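Local structure of DNA gyrase, B subunit, truncated (Myxococcus xanthus, 3CWV) at residues A[65-70]-A[143-148]. The protein probably takes part, as a GyrB-family type II topoisomerase subunit, in the ATP-dependent breakage, passage and rejoining of double-stranded DNA. Numbering follows the deposited sequence.
Sequences ALFCTS and EPMPVS
Met145 bends at chi3 (69°) to bring its methyl CE to the edge of the Phe67 ring, near the ring plane and 4.1 Å from CZ. Pro146 lies over one ring face: its CD stands 3.8 Å from the ring centroid, 19° off the normal, in a CH-pi contact. Pro146 CG and CB continue this cover toward the ring's root, CG reaching Phe67 CG at 3.7 Å. With its CG anti to the backbone N (chi1 172°), Phe67 extends its ring from strand to loop. Val147 CB sits 3.8 Å from both Phe67 CE2 and the methyl CG2 of Thr69, whose OG1 is hydrogen-bonded to Asp53. The Val147 carbonyl O lies 3.6 Å from Phe67 CZ, oblique to the ring, in van der Waals contact; no hydrogen bond crosses, and the contact is mainly apolar. Replacing Phe67 by an alanine is likely to strip Pro146 of the ring face it covers and leave a gap beside Met145 CE and Val147 CB. Linking strands 131-139 and 151-159, the loop covers part of a large mixed sheet, as in the GHKL ATPase domain of GyrB, opposite helix 28-47, which Leu66 and Cys68 touch; Val147 also meets strand 53-58, neighbour of 64-70.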
ATOM      1  N   ALA A  65      -9.309   2.364  14.607  1.00 23.71           N
ATOM      2  CA  ALA A  65     -10.421   1.830  13.797  1.00 24.08           C
ATOM      3  C   ALA A  65     -10.155   2.086  12.329  1.00 22.43           C
ATOM      4  O   ALA A  65      -9.638   3.153  11.959  1.00 24.86           O
ATOM      5  CB  ALA A  65     -11.762   2.443  14.219  1.00 26.70           C
ATOM      6  N   LEU A  66     -10.511   1.120  11.482  1.00 22.38           N
ATOM      7  CA  LEU A  66     -10.431   1.330  10.035  1.00 20.74           C
ATOM      8  C   LEU A  66     -11.814   1.039   9.467  1.00 24.71           C
ATOM      9  O   LEU A  66     -12.396  -0.000   9.800  1.00 23.81           O
ATOM     10  CB  LEU A  66      -9.388   0.384   9.414  1.00 22.98           C
ATOM     11  CG  LEU A  66      -9.280   0.544   7.878  1.00 23.80           C
ATOM     12  CD1 LEU A  66      -8.106   1.354   7.515  1.00 34.45           C
ATOM     13  CD2 LEU A  66      -9.254  -0.786   7.195  1.00 33.88           C
ATOM     14  N   PHE A  67     -12.351   1.976   8.682  1.00 22.96           N
ATOM     15  CA  PHE A  67     -13.594   1.758   7.941  1.00 24.24           C
ATOM     16  C   PHE A  67     -13.326   1.782   6.443  1.00 25.04           C
ATOM     17  O   PHE A  67     -12.534   2.598   5.966  1.00 22.34           O
ATOM     18  CB  PHE A  67     -14.657   2.806   8.309  1.00 26.91           C
ATOM     19  CG  PHE A  67     -15.889   2.743   7.429  1.00 29.38           C
ATOM     20  CD1 PHE A  67     -16.911   1.858   7.717  1.00 27.55           C
ATOM     21  CD2 PHE A  67     -15.991   3.545   6.294  1.00 25.58           C
ATOM     22  CE1 PHE A  67     -18.036   1.764   6.893  1.00 27.08           C
ATOM     23  CE2 PHE A  67     -17.111   3.465   5.466  1.00 27.44           C
ATOM     24  CZ  PHE A  67     -18.137   2.579   5.770  1.00 28.47           C
ATOM     25  N   CYS A  68     -13.999   0.888   5.707  1.00 25.52           N
ATOM     26  CA  CYS A  68     -13.880   0.808   4.255  1.00 25.16           C
ATOM     27  C   CYS A  68     -15.274   0.701   3.653  1.00 23.89           C
ATOM     28  O   CYS A  68     -16.078  -0.047   4.177  1.00 21.02           O
ATOM     29  CB  CYS A  68     -13.154  -0.470   3.874  1.00 26.24           C
ATOM     30  SG  CYS A  68     -11.434  -0.468   4.261  1.00 34.79           S
ATOM     31  N   THR A  69     -15.545   1.432   2.574  1.00 22.86           N
ATOM     32  CA  THR A  69     -16.787   1.253   1.824  1.00 24.56           C
ATOM     33  C   THR A  69     -16.581   0.090   0.895  1.00 25.33           C
ATOM     34  O   THR A  69     -15.448  -0.318   0.632  1.00 24.56           O
ATOM     35  CB  THR A  69     -17.167   2.523   0.995  1.00 24.47           C
ATOM     36  OG1 THR A  69     -16.063   2.899   0.160  1.00 26.15           O
ATOM     37  CG2 THR A  69     -17.523   3.690   1.934  1.00 25.68           C
ATOM     38  N   SER A  70     -17.673  -0.459   0.381  1.00 27.57           N
ATOM     39  CA  SER A  70     -17.597  -1.701  -0.375  1.00 26.46           C
ATOM     40  C   SER A  70     -18.894  -1.881  -1.142  1.00 27.87           C
ATOM     41  O   SER A  70     -19.918  -1.285  -0.775  1.00 29.71           O
ATOM     42  CB  SER A  70     -17.418  -2.885   0.593  1.00 26.30           C
ATOM     43  OG  SER A  70     -17.184  -4.105  -0.118  1.00 27.03           O
ATOM     44  N   GLU A 143     -26.988   2.021  12.662  1.00 43.16           N
ATOM     45  CA  GLU A 143     -26.301   3.248  13.033  1.00 39.35           C
ATOM     46  C   GLU A 143     -25.616   3.833  11.802  1.00 39.16           C
ATOM     47  O   GLU A 143     -25.379   3.108  10.829  1.00 39.83           O
ATOM     48  CB  GLU A 143     -25.359   2.950  14.202  1.00 40.71           C
ATOM     49  CG  GLU A 143     -26.145   2.388  15.386  1.00 40.58           C
ATOM     50  CD  GLU A 143     -25.279   1.971  16.557  1.00 51.19           C
ATOM     51  OE1 GLU A 143     -24.036   1.974  16.403  1.00 44.31           O
ATOM     52  OE2 GLU A 143     -25.850   1.633  17.627  1.00 51.30           O
ATOM     53  N   PRO A 144     -25.316   5.151  11.808  1.00 39.06           N
ATOM     54  CA  PRO A 144     -24.837   5.742  10.559  1.00 39.48           C
ATOM     55  C   PRO A 144     -23.468   5.212  10.117  1.00 38.38           C
ATOM     56  O   PRO A 144     -22.575   5.012  10.950  1.00 36.57           O
ATOM     57  CB  PRO A 144     -24.736   7.245  10.880  1.00 41.17           C
ATOM     58  CG  PRO A 144     -25.459   7.443  12.179  1.00 41.05           C
ATOM     59  CD  PRO A 144     -25.384   6.140  12.898  1.00 40.16           C
ATOM     60  N   MET A 145     -23.330   4.989   8.814  1.00 36.71           N
ATOM     61  CA  MET A 145     -22.067   4.577   8.210  1.00 33.88           C
ATOM     62  C   MET A 145     -21.132   5.774   8.258  1.00 37.30           C
ATOM     63  O   MET A 145     -21.572   6.875   7.961  1.00 34.20           O
ATOM     64  CB  MET A 145     -22.286   4.193   6.742  1.00 33.45           C
ATOM     65  CG  MET A 145     -23.243   3.042   6.527  1.00 34.20           C
ATOM     66  SD  MET A 145     -23.495   2.600   4.807  1.00 25.62           S
ATOM     67  CE  MET A 145     -21.896   1.917   4.365  1.00 26.71           C
ATOM     68  N   PRO A 146     -19.845   5.569   8.643  1.00 36.68           N
ATOM     69  CA  PRO A 146     -18.848   6.640   8.611  1.00 36.59           C
ATOM     70  C   PRO A 146     -18.762   7.363   7.262  1.00 37.31           C
ATOM     71  O   PRO A 146     -18.584   8.581   7.229  1.00 35.25           O
ATOM     72  CB  PRO A 146     -17.536   5.895   8.898  1.00 36.75           C
ATOM     73  CG  PRO A 146     -17.958   4.767   9.749  1.00 35.91           C
ATOM     74  CD  PRO A 146     -19.278   4.325   9.198  1.00 36.79           C
ATOM     75  N   VAL A 147     -18.862   6.610   6.169  1.00 34.31           N
ATOM     76  CA  VAL A 147     -18.961   7.161   4.816  1.00 33.48           C
ATOM     77  C   VAL A 147     -20.098   6.375   4.185  1.00 34.44           C
ATOM     78  O   VAL A 147     -20.069   5.147   4.165  1.00 31.79           O
ATOM     79  CB  VAL A 147     -17.679   6.951   3.971  1.00 32.05           C
ATOM     80  CG1 VAL A 147     -17.866   7.514   2.537  1.00 35.66           C
ATOM     81  CG2 VAL A 147     -16.485   7.572   4.646  1.00 32.98           C
ATOM     82  N   SER A 148     -21.113   7.074   3.699  1.00 35.74           N
ATOM     83  CA  SER A 148     -22.304   6.402   3.189  1.00 37.34           C
ATOM     84  C   SER A 148     -22.004   5.676   1.892  1.00 35.63           C
ATOM     85  O   SER A 148     -21.313   6.207   1.019  1.00 39.02           O
ATOM     86  CB  SER A 148     -23.439   7.413   2.996  1.00 39.05           C
ATOM     87  OG  SER A 148     -24.677   6.746   3.087  1.00 44.85           O
TER